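Local coordinates for protein LpxE (Aquifex aeolicus, PDB 6EBU) that probably acts as a membrane-embedded lipid A 1-phosphatase of the PAP2 superfamily, removing a phosphate group from its lipid substrate, at residues 40-49 and 109-120; 16-26 and 87-97. The protein carries 1 engineered substitution. One frame throughout, in Å; residues are numbered along the deposited sequence.

Contact 1 of 2, residues 40-49 and 109-120. With BOG (octyl beta-D-glucopyranoside), chain G; BOG (octyl beta-D-glucopyranoside), chain F.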
loop_
_atom_site.group_PDB
_atom_site.type_symbol
_atom_site.label_atom_id
_atom_site.label_comp_id
_atom_site.label_asym_id
_atom_site.label_seq_id
_atom_site.Cartn_x
_atom_site.Cartn_y
_atom_site.Cartn_z
ATOM N N LEU A 40 10.029 -1.187 -2.543
ATOM C CA LEU A 40 9.766 0.215 -2.258
ATOM C C LEU A 40 8.471 0.432 -1.487
ATOM O O LEU A 40 8.245 1.540 -0.988
ATOM C CB LEU A 40 9.732 1.008 -3.560
ATOM C CG LEU A 40 11.019 0.894 -4.373
ATOM C CD1 LEU A 40 10.867 1.595 -5.719
ATOM C CD2 LEU A 40 12.196 1.447 -3.583
ATOM N N GLY A 41 7.621 -0.583 -1.385
ATOM C CA GLY A 41 6.439 -0.528 -0.555
ATOM C C GLY A 41 6.563 -1.241 0.771
ATOM O O GLY A 41 5.574 -1.325 1.505
ATOM N N SER A 42 7.741 -1.758 1.102
ATOM C CA SER A 42 7.973 -2.417 2.377
ATOM C C SER A 42 8.525 -1.428 3.403
ATOM O O SER A 42 8.924 -0.307 3.080
ATOM C CB SER A 42 8.937 -3.588 2.204
ATOM O OG SER A 42 10.241 -3.124 1.897
ATOM N N GLY A 43 8.548 -1.861 4.663
ATOM C CA GLY A 43 9.112 -1.041 5.717
ATOM C C GLY A 43 10.613 -0.869 5.643
ATOM O O GLY A 43 11.164 -0.065 6.402
ATOM N N TYR A 44 11.285 -1.595 4.749
ATOM C CA TYR A 44 12.733 -1.500 4.626
ATOM C C TYR A 44 13.193 -0.207 3.966
ATOM O O TYR A 44 14.395 0.074 3.975
ATOM C CB TYR A 44 13.270 -2.696 3.840
ATOM C CG TYR A 44 13.045 -4.018 4.528
ATOM C CD1 TYR A 44 13.752 -4.352 5.675
ATOM C CD2 TYR A 44 12.121 -4.931 4.035
ATOM C CE1 TYR A 44 13.548 -5.562 6.311
ATOM C CE2 TYR A 44 11.910 -6.141 4.662
ATOM C CZ TYR A 44 12.625 -6.452 5.800
ATOM O OH TYR A 44 12.418 -7.658 6.429
ATOM N N VAL A 45 12.279 0.579 3.390
ATOM C CA VAL A 45 12.645 1.892 2.867
ATOM C C VAL A 45 12.505 2.994 3.906
ATOM O O VAL A 45 12.971 4.117 3.663
ATOM C CB VAL A 45 11.800 2.263 1.631
ATOM C CG1 VAL A 45 11.866 1.156 0.593
ATOM C CG2 VAL A 45 10.361 2.544 2.033
ATOM N N LEU A 46 11.896 2.708 5.060
ATOM C CA LEU A 46 11.604 3.758 6.033
ATOM C C LEU A 46 12.880 4.352 6.615
ATOM O O LEU A 46 13.067 5.575 6.603
ATOM C CB LEU A 46 10.710 3.207 7.145
ATOM C CG LEU A 46 9.253 2.964 6.751
ATOM C CD1 LEU A 46 8.402 2.636 7.969
ATOM C CD2 LEU A 46 8.707 4.179 6.021
ATOM N N PHE A 47 13.764 3.503 7.139
ATOM C CA PHE A 47 15.026 3.995 7.689
ATOM C C PHE A 47 15.863 4.725 6.644
ATOM O O PHE A 47 16.333 5.839 6.934
ATOM C CB PHE A 47 15.789 2.830 8.334
ATOM C CG PHE A 47 16.791 3.248 9.376
ATOM C CD1 PHE A 47 17.026 4.587 9.648
ATOM C CD2 PHE A 47 17.496 2.293 10.088
ATOM C CE1 PHE A 47 17.948 4.962 10.605
ATOM C CE2 PHE A 47 18.418 2.662 11.045
ATOM C CZ PHE A 47 18.644 3.999 11.306
ATOM N N PRO A 48 16.088 4.187 5.435
ATOM C CA PRO A 48 16.788 4.994 4.419
ATOM C C PRO A 48 16.096 6.311 4.109
ATOM O O PRO A 48 16.771 7.333 3.935
ATOM C CB PRO A 48 16.815 4.064 3.198
ATOM C CG PRO A 48 16.764 2.696 3.774
ATOM C CD PRO A 48 15.866 2.805 4.969
ATOM N N LEU A 49 14.763 6.315 4.044
ATOM C CA LEU A 49 14.039 7.535 3.704
ATOM C C LEU A 49 14.149 8.576 4.814
ATOM O O LEU A 49 14.383 9.759 4.547
ATOM C CB LEU A 49 12.573 7.209 3.418
ATOM C CG LEU A 49 11.609 8.393 3.337
ATOM C CD1 LEU A 49 11.925 9.252 2.123
ATOM C CD2 LEU A 49 10.169 7.909 3.291
ATOM N N ASP A 109 1.300 -2.287 2.783
ATOM C CA ASP A 109 2.212 -1.654 1.834
ATOM C C ASP A 109 1.557 -0.460 1.154
ATOM O O ASP A 109 2.195 0.582 0.962
ATOM C CB ASP A 109 2.670 -2.661 0.783
ATOM C CG ASP A 109 3.656 -3.661 1.329
ATOM O OD1 ASP A 109 3.994 -3.574 2.530
ATOM O OD2 ASP A 109 4.091 -4.533 0.551
ATOM N N THR A 110 0.287 -0.600 0.773
ATOM C CA THR A 110 -0.430 0.515 0.165
ATOM C C THR A 110 -0.613 1.659 1.156
ATOM O O THR A 110 -0.431 2.829 0.801
ATOM C CB THR A 110 -1.780 0.035 -0.368
ATOM O OG1 THR A 110 -1.576 -1.077 -1.250
ATOM C CG2 THR A 110 -2.488 1.147 -1.121
ATOM N N ALA A 111 -0.956 1.339 2.406
ATOM C CA ALA A 111 -1.158 2.376 3.413
ATOM C C ALA A 111 0.127 3.158 3.670
ATOM O O ALA A 111 0.112 4.392 3.741
ATOM C CB ALA A 111 -1.685 1.749 4.705
ATOM N N MET A 112 1.254 2.453 3.808
ATOM C CA MET A 112 2.531 3.131 4.019
ATOM C C MET A 112 2.908 3.982 2.813
ATOM O O MET A 112 3.356 5.126 2.965
ATOM C CB MET A 112 3.629 2.106 4.316
ATOM C CG MET A 112 4.985 2.723 4.639
ATOM S SD MET A 112 6.387 1.637 4.280
ATOM C CE MET A 112 6.466 1.761 2.495
ATOM N N ALA A 113 2.729 3.442 1.605
ATOM C CA ALA A 113 3.106 4.174 0.401
ATOM C C ALA A 113 2.281 5.444 0.243
ATOM O O ALA A 113 2.814 6.499 -0.121
ATOM C CB ALA A 113 2.960 3.275 -0.827
ATOM N N PHE A 114 0.978 5.371 0.520
ATOM C CA PHE A 114 0.148 6.568 0.451
ATOM C C PHE A 114 0.398 7.496 1.632
ATOM O O PHE A 114 0.196 8.709 1.512
ATOM C CB PHE A 114 -1.332 6.186 0.368
ATOM C CG PHE A 114 -1.803 5.915 -1.033
ATOM C CD1 PHE A 114 -1.649 4.659 -1.598
ATOM C CD2 PHE A 114 -2.376 6.922 -1.793
ATOM C CE1 PHE A 114 -2.071 4.408 -2.893
ATOM C CE2 PHE A 114 -2.800 6.678 -3.088
ATOM C CZ PHE A 114 -2.647 5.420 -3.639
ATOM N N THR A 115 0.840 6.953 2.767
ATOM C CA THR A 115 1.278 7.800 3.872
ATOM C C THR A 115 2.526 8.582 3.489
ATOM O O THR A 115 2.627 9.787 3.751
ATOM C CB THR A 115 1.548 6.950 5.113
ATOM O OG1 THR A 115 0.383 6.184 5.439
ATOM C CG2 THR A 115 1.909 7.829 6.280
ATOM N N ILE A 116 3.494 7.903 2.874
ATOM C CA ILE A 116 4.699 8.574 2.396
ATOM C C ILE A 116 4.337 9.645 1.375
ATOM O O ILE A 116 4.785 10.794 1.467
ATOM C CB ILE A 116 5.681 7.542 1.812
ATOM C CG1 ILE A 116 6.199 6.618 2.915
ATOM C CG2 ILE A 116 6.825 8.237 1.084
ATOM C CD1 ILE A 116 6.968 5.417 2.402
ATOM N N ALA A 117 3.504 9.286 0.395
ATOM C CA ALA A 117 3.171 10.229 -0.668
ATOM C C ALA A 117 2.380 11.419 -0.136
ATOM O O ALA A 117 2.561 12.545 -0.608
ATOM C CB ALA A 117 2.395 9.519 -1.778
ATOM N N THR A 118 1.500 11.196 0.841
ATOM C CA THR A 118 0.694 12.294 1.370
ATOM C C THR A 118 1.556 13.288 2.144
ATOM O O THR A 118 1.453 14.504 1.940
ATOM C CB THR A 118 -0.428 11.745 2.256
ATOM O OG1 THR A 118 -1.334 10.971 1.459
ATOM C CG2 THR A 118 -1.191 12.874 2.927
ATOM N N VAL A 119 2.425 12.789 3.026
ATOM C CA VAL A 119 3.219 13.676 3.872
ATOM C C VAL A 119 4.306 14.372 3.058
ATOM O O VAL A 119 4.597 15.555 3.269
ATOM C CB VAL A 119 3.812 12.892 5.057
ATOM C CG1 VAL A 119 4.772 13.763 5.859
ATOM C CG2 VAL A 119 2.697 12.357 5.946
ATOM N N LEU A 120 4.919 13.659 2.113
ATOM C CA LEU A 120 6.036 14.237 1.378
ATOM C C LEU A 120 5.596 15.118 0.214
ATOM O O LEU A 120 6.394 15.935 -0.254
ATOM C CB LEU A 120 6.969 13.133 0.876
ATOM C CG LEU A 120 7.668 12.310 1.963
ATOM C CD1 LEU A 120 8.865 11.564 1.395
ATOM C CD2 LEU A 120 8.088 13.192 3.135
HETATM O O1 BOG G . 7.537 -5.109 5.360
HETATM C "C1'" BOG G . 7.756 -4.569 6.662
HETATM C "C2'" BOG G . 9.216 -4.835 7.097
HETATM C "C3'" BOG G . 9.449 -4.281 8.539
HETATM C "C4'" BOG G . 10.754 -3.437 8.579
HETATM C "C5'" BOG G . 10.745 -2.534 9.833
HETATM C "C6'" BOG G . 11.616 -1.280 9.604
HETATM C "C7'" BOG G . 11.043 -0.115 10.410
HETATM C "C8'" BOG G . 12.144 0.899 10.728
HETATM O O1 BOG F . 4.521 -7.563 4.476
HETATM C "C1'" BOG F . 5.064 -6.497 3.699
HETATM C "C2'" BOG F . 6.295 -7.008 2.920
HETATM C "C3'" BOG F . 6.460 -6.190 1.601
HETATM C "C4'" BOG F . 6.625 -7.154 0.394
HETATM C "C5'" BOG F . 5.637 -8.336 0.526
HETATM C "C6'" BOG F . 6.043 -9.464 -0.445
HETATM C "C7'" BOG F . 7.195 -10.275 0.145
HETATM C "C8'" BOG F . 6.708 -11.028 1.385
#
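The carbonyl oxygen of Gly41 is crowded by groups from the first turn of helix 108-121. Asp109 OD1 lies 2.9 Å from Gly41 O, acceptor facing acceptor, so this is a close approach and not a bond; Asp109 CA offers the same oxygen a CA-H...O contact of 3.4 Å. Glycine suits the place because even a CB here would already touch the CB of Asp109, with little space for a longer side chain where the backbones come nearest. Met112 fills the space beside it: CG leaves anti to the backbone N (chi1 -176°), and a bend at chi3 brings CE to 3.3 Å from Ser42 O, a weakly polarised methyl set against carbonyl oxygen. Leu46 slides past this thioether in the opposite direction, with CD2 3.9 Å from Met112 SD, and Val45 CG2 meets the CE methyl. Farther along, Leu49 points tip to tip at Ile116, CD2 to CG2 4.0 Å, and at Leu120. Branched aliphatic side chains suit these apolar helix faces. Asp109 follows the Pro-Ser-Gly of a PAP2 signature that ordinarily ends in histidine, so it is probably the engineered residue. Its carboxylate faces an octyl glucoside tail, and its side chain comes within about 4 Å of a bound sulfate, probably from the crystallisation liquor. An alanine here would remove the carboxylate, which is likely to deprive Arg143 of a weak ionic partner and open a gap between Gly41 and the detergent tail. Around the pair, helix 61-82 meets Leu49 and Thr115, helix 151-170 packs on Phe114 and Thr118, and helix 126-145 lies against Ala113 and Leu120.

Contact 2 of 2, residues 16-26 and 87-97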
loop_
_atom_site.group_PDB
_atom_site.type_symbol
_atom_site.label_atom_id
_atom_site.label_comp_id
_atom_site.label_asym_id
_atom_site.label_seq_id
_atom_site.Cartn_x
_atom_site.Cartn_y
_atom_site.Cartn_z
ATOM N N LEU A 16 -14.252 -9.069 -6.622
ATOM C CA LEU A 16 -13.687 -10.232 -7.298
ATOM C C LEU A 16 -13.479 -9.974 -8.786
ATOM O O LEU A 16 -12.483 -10.429 -9.361
ATOM C CB LEU A 16 -14.589 -11.448 -7.088
ATOM C CG LEU A 16 -14.873 -11.844 -5.636
ATOM C CD1 LEU A 16 -15.634 -13.158 -5.582
ATOM C CD2 LEU A 16 -13.584 -11.932 -4.828
ATOM N N GLU A 17 -14.402 -9.254 -9.425
ATOM C CA GLU A 17 -14.243 -8.956 -10.845
ATOM C C GLU A 17 -13.074 -8.007 -11.079
ATOM O O GLU A 17 -12.320 -8.168 -12.046
ATOM C CB GLU A 17 -15.538 -8.370 -11.409
ATOM N N LEU A 18 -12.909 -7.011 -10.204
ATOM C CA LEU A 18 -11.765 -6.112 -10.316
ATOM C C LEU A 18 -10.456 -6.864 -10.121
ATOM O O LEU A 18 -9.477 -6.617 -10.838
ATOM C CB LEU A 18 -11.880 -4.977 -9.299
ATOM C CG LEU A 18 -12.798 -3.796 -9.615
ATOM C CD1 LEU A 18 -12.301 -2.547 -8.904
ATOM C CD2 LEU A 18 -12.892 -3.563 -11.113
ATOM N N PHE A 19 -10.413 -7.784 -9.154
ATOM C CA PHE A 19 -9.192 -8.549 -8.935
ATOM C C PHE A 19 -8.832 -9.377 -10.161
ATOM O O PHE A 19 -7.660 -9.445 -10.549
ATOM C CB PHE A 19 -9.336 -9.456 -7.711
ATOM C CG PHE A 19 -8.178 -10.396 -7.530
ATOM C CD1 PHE A 19 -7.008 -9.966 -6.925
ATOM C CD2 PHE A 19 -8.246 -11.700 -7.995
ATOM C CE1 PHE A 19 -5.934 -10.822 -6.772
ATOM C CE2 PHE A 19 -7.174 -12.563 -7.846
ATOM C CZ PHE A 19 -6.017 -12.122 -7.234
ATOM N N ARG A 20 -9.826 -10.018 -10.780
ATOM C CA ARG A 20 -9.551 -10.871 -11.933
ATOM C C ARG A 20 -9.005 -10.064 -13.103
ATOM O O ARG A 20 -8.089 -10.512 -13.801
ATOM C CB ARG A 20 -10.816 -11.625 -12.345
ATOM C CG ARG A 20 -11.277 -12.669 -11.341
ATOM C CD ARG A 20 -10.231 -13.752 -11.149
ATOM N NE ARG A 20 -10.703 -14.806 -10.255
ATOM C CZ ARG A 20 -9.987 -15.871 -9.909
ATOM N NH1 ARG A 20 -8.757 -16.027 -10.378
ATOM N NH2 ARG A 20 -10.502 -16.780 -9.093
ATOM N N LEU A 21 -9.553 -8.867 -13.331
ATOM C CA LEU A 21 -9.094 -8.043 -14.444
ATOM C C LEU A 21 -7.625 -7.667 -14.286
ATOM O O LEU A 21 -6.875 -7.636 -15.269
ATOM C CB LEU A 21 -9.961 -6.788 -14.560
ATOM N N ILE A 22 -7.195 -7.386 -13.056
ATOM C CA ILE A 22 -5.805 -7.006 -12.821
ATOM C C ILE A 22 -4.915 -8.238 -12.727
ATOM O O ILE A 22 -3.827 -8.277 -13.314
ATOM C CB ILE A 22 -5.704 -6.138 -11.554
ATOM C CG1 ILE A 22 -6.403 -4.795 -11.773
ATOM C CG2 ILE A 22 -4.247 -5.943 -11.156
ATOM C CD1 ILE A 22 -6.514 -3.956 -10.524
ATOM N N ASN A 23 -5.364 -9.263 -12.001
ATOM C CA ASN A 23 -4.518 -10.420 -11.742
ATOM C C ASN A 23 -4.334 -11.306 -12.968
ATOM O O ASN A 23 -3.410 -12.127 -12.987
ATOM C CB ASN A 23 -5.097 -11.239 -10.589
ATOM C CG ASN A 23 -4.171 -12.345 -10.144
ATOM O OD1 ASN A 23 -4.389 -13.516 -10.458
ATOM N ND2 ASN A 23 -3.121 -11.979 -9.418
ATOM N N ASN A 24 -5.181 -11.165 -13.988
ATOM C CA ASN A 24 -5.052 -11.975 -15.193
ATOM C C ASN A 24 -4.346 -11.257 -16.335
ATOM O O ASN A 24 -3.849 -11.924 -17.249
ATOM C CB ASN A 24 -6.432 -12.447 -15.668
ATOM C CG ASN A 24 -7.093 -13.398 -14.685
ATOM O OD1 ASN A 24 -6.425 -14.200 -14.031
ATOM N ND2 ASN A 24 -8.414 -13.313 -14.578
ATOM N N ALA A 25 -4.287 -9.924 -16.305
ATOM C CA ALA A 25 -3.600 -9.144 -17.335
ATOM C C ALA A 25 -2.113 -9.099 -16.991
ATOM O O ALA A 25 -1.604 -8.153 -16.384
ATOM C CB ALA A 25 -4.202 -7.749 -17.440
ATOM N N ARG A 26 -1.405 -10.146 -17.396
ATOM C CA ARG A 26 -0.032 -10.370 -16.975
ATOM C C ARG A 26 0.924 -10.347 -18.160
ATOM O O ARG A 26 0.522 -10.346 -19.326
ATOM C CB ARG A 26 0.097 -11.701 -16.230
ATOM C CG ARG A 26 -1.032 -11.962 -15.265
ATOM C CD ARG A 26 -0.716 -13.144 -14.380
ATOM N NE ARG A 26 0.397 -12.881 -13.473
ATOM C CZ ARG A 26 0.303 -12.145 -12.371
ATOM N NH1 ARG A 26 -0.854 -11.589 -12.036
ATOM N NH2 ARG A 26 1.366 -11.964 -11.602
ATOM N N PRO A 87 -6.339 -13.472 -1.679
ATOM C CA PRO A 87 -6.894 -14.129 -2.876
ATOM C C PRO A 87 -6.486 -15.581 -3.060
ATOM O O PRO A 87 -7.279 -16.366 -3.594
ATOM C CB PRO A 87 -6.367 -13.250 -4.016
ATOM C CG PRO A 87 -6.284 -11.897 -3.409
ATOM C CD PRO A 87 -5.838 -12.119 -1.989
ATOM N N ALA A 88 -5.277 -15.970 -2.648
ATOM C CA ALA A 88 -4.854 -17.353 -2.836
ATOM C C ALA A 88 -5.673 -18.331 -2.002
ATOM O O ALA A 88 -5.714 -19.521 -2.329
ATOM C CB ALA A 88 -3.369 -17.508 -2.502
ATOM N N ILE A 89 -6.316 -17.859 -0.939
ATOM C CA ILE A 89 -7.167 -18.712 -0.114
ATOM C C ILE A 89 -8.611 -18.683 -0.595
ATOM O O ILE A 89 -9.246 -19.728 -0.757
ATOM C CB ILE A 89 -7.061 -18.287 1.368
ATOM C CG1 ILE A 89 -5.628 -18.453 1.879
ATOM C CG2 ILE A 89 -8.035 -19.082 2.224
ATOM C CD1 ILE A 89 -5.140 -19.883 1.890
ATOM N N LEU A 90 -9.148 -17.488 -0.845
ATOM C CA LEU A 90 -10.563 -17.368 -1.179
ATOM C C LEU A 90 -10.848 -17.821 -2.605
ATOM O O LEU A 90 -11.884 -18.445 -2.867
ATOM C CB LEU A 90 -11.026 -15.924 -0.979
ATOM C CG LEU A 90 -12.539 -15.703 -0.917
ATOM C CD1 LEU A 90 -13.095 -16.143 0.430
ATOM C CD2 LEU A 90 -12.881 -14.247 -1.194
ATOM N N LEU A 91 -9.953 -17.517 -3.540
ATOM C CA LEU A 91 -10.202 -17.735 -4.955
ATOM C C LEU A 91 -9.363 -18.887 -5.491
ATOM O O LEU A 91 -8.377 -19.309 -4.882
ATOM C CB LEU A 91 -9.909 -16.468 -5.765
ATOM C CG LEU A 91 -10.743 -15.232 -5.433
ATOM C CD1 LEU A 91 -10.498 -14.142 -6.465
ATOM C CD2 LEU A 91 -12.220 -15.582 -5.353
ATOM N N GLU A 92 -9.775 -19.384 -6.652
ATOM C CA GLU A 92 -9.075 -20.443 -7.361
ATOM C C GLU A 92 -8.260 -19.855 -8.506
ATOM O O GLU A 92 -8.619 -18.824 -9.079
ATOM C CB GLU A 92 -10.059 -21.480 -7.912
ATOM C CG GLU A 92 -11.236 -21.798 -7.002
ATOM C CD GLU A 92 -10.845 -22.664 -5.819
ATOM O OE1 GLU A 92 -11.556 -22.623 -4.795
ATOM O OE2 GLU A 92 -9.828 -23.382 -5.912
ATOM N N ASP A 93 -7.156 -20.528 -8.832
ATOM C CA ASP A 93 -6.309 -20.179 -9.973
ATOM C C ASP A 93 -5.829 -18.728 -9.881
ATOM O O ASP A 93 -6.032 -17.912 -10.783
ATOM C CB ASP A 93 -7.040 -20.442 -11.292
ATOM C CG ASP A 93 -7.233 -21.918 -11.559
ATOM O OD1 ASP A 93 -6.268 -22.686 -11.360
ATOM O OD2 ASP A 93 -8.347 -22.312 -11.961
ATOM N N VAL A 94 -5.187 -18.425 -8.763
ATOM C CA VAL A 94 -4.653 -17.094 -8.509
ATOM C C VAL A 94 -3.194 -17.060 -8.940
ATOM O O VAL A 94 -2.405 -17.939 -8.571
ATOM C CB VAL A 94 -4.801 -16.718 -7.026
ATOM C CG1 VAL A 94 -3.846 -15.592 -6.662
ATOM C CG2 VAL A 94 -6.239 -16.323 -6.725
ATOM N N ASN A 95 -2.837 -16.051 -9.729
ATOM C CA ASN A 95 -1.450 -15.842 -10.129
ATOM C C ASN A 95 -0.718 -15.149 -8.986
ATOM O O ASN A 95 -0.954 -13.967 -8.709
ATOM C CB ASN A 95 -1.388 -15.031 -11.418
ATOM C CG ASN A 95 -2.058 -15.740 -12.580
ATOM O OD1 ASN A 95 -1.547 -16.737 -13.087
ATOM N ND2 ASN A 95 -3.205 -15.227 -13.008
ATOM N N LEU A 96 0.164 -15.885 -8.319
ATOM C CA LEU A 96 0.821 -15.441 -7.097
ATOM C C LEU A 96 2.285 -15.129 -7.370
ATOM O O LEU A 96 3.001 -15.951 -7.950
ATOM C CB LEU A 96 0.725 -16.514 -6.011
ATOM C CG LEU A 96 -0.271 -16.315 -4.871
ATOM C CD1 LEU A 96 0.030 -17.298 -3.751
ATOM C CD2 LEU A 96 -0.220 -14.890 -4.361
ATOM N N LEU A 97 2.727 -13.951 -6.935
ATOM C CA LEU A 97 4.142 -13.607 -6.959
ATOM C C LEU A 97 4.815 -13.767 -5.604
ATOM O O LEU A 97 6.028 -13.994 -5.552
ATOM C CB LEU A 97 4.336 -12.169 -7.453
ATOM C CG LEU A 97 4.140 -11.942 -8.953
ATOM C CD1 LEU A 97 4.120 -10.460 -9.270
ATOM C CD2 LEU A 97 5.228 -12.646 -9.748
#
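Phe19 forms the apolar centre, its ring lying among Pro87, Leu91 and Val94. Its CZ comes within 3.4 Å of Pro87 CB, and CD2 lies 3.7 Å from Leu91 CD1. With CG anti to the backbone N (chi1 173°), the ring projects from helix 13-24 into this group. The other methyl of Leu91, CD2, meets Leu16 CD2, the two leucine side chains crossing obliquely. Pro87 closes the Arg-Pro end of the first PAP2 signature and opens the short helix 87-90, a first-turn position where proline's missing N-H costs no helix bond; from Leu91 onward the chain runs as a loop along helix 13-24. Bent at chi2, Arg20 carries its guanidinium over Leu91 CD1, which lies against one face, and grips Glu92 O end-on, NH2 at 2.8 Å and NH1 at 3.1 Å, the oxygen lying nearly in the guanidinium plane. Asn23 pairs with the backbone of Asn95 in both directions, a task that suits an amide, which carries both a donor and an acceptor: OD1 accepts from Asn95 N through an in-plane lone pair, while ND2 donates almost straight (171°) to Asn95 O at 3.0 Å. Asn95 ND2 also reaches Asn23 OD1, but from above its carbonyl plane. Past the end of helix 13-24, the Arg26 guanidinium lies with one face over Asn95 CB; its NH1 donates to Asn23 O at 2.8 Å and also to Tyr145 O.

The two contacts lie on opposite sides of the chain's centre, their own centres about 25 Å apart, and do not touch. Contact 1 is largely buried and joins the turns leading into helix 46-56, and its first turn, to helix 108-121, mainly through aliphatic side chains, methionine and close glycine backbone, consistent with a predicted transmembrane region. Contact 2 is partly buried and ties helix 13-24 to the short helix 87-90 and the loop after it, so its apolar patch is joined by arginine and asparagine side chains that satisfy loop backbone groups. Helices 126-145 and 151-170 flank both. The segments of the two contacts alternate along the chain, and 87-97 and 109-120 carry parts of successive PAP2 signatures.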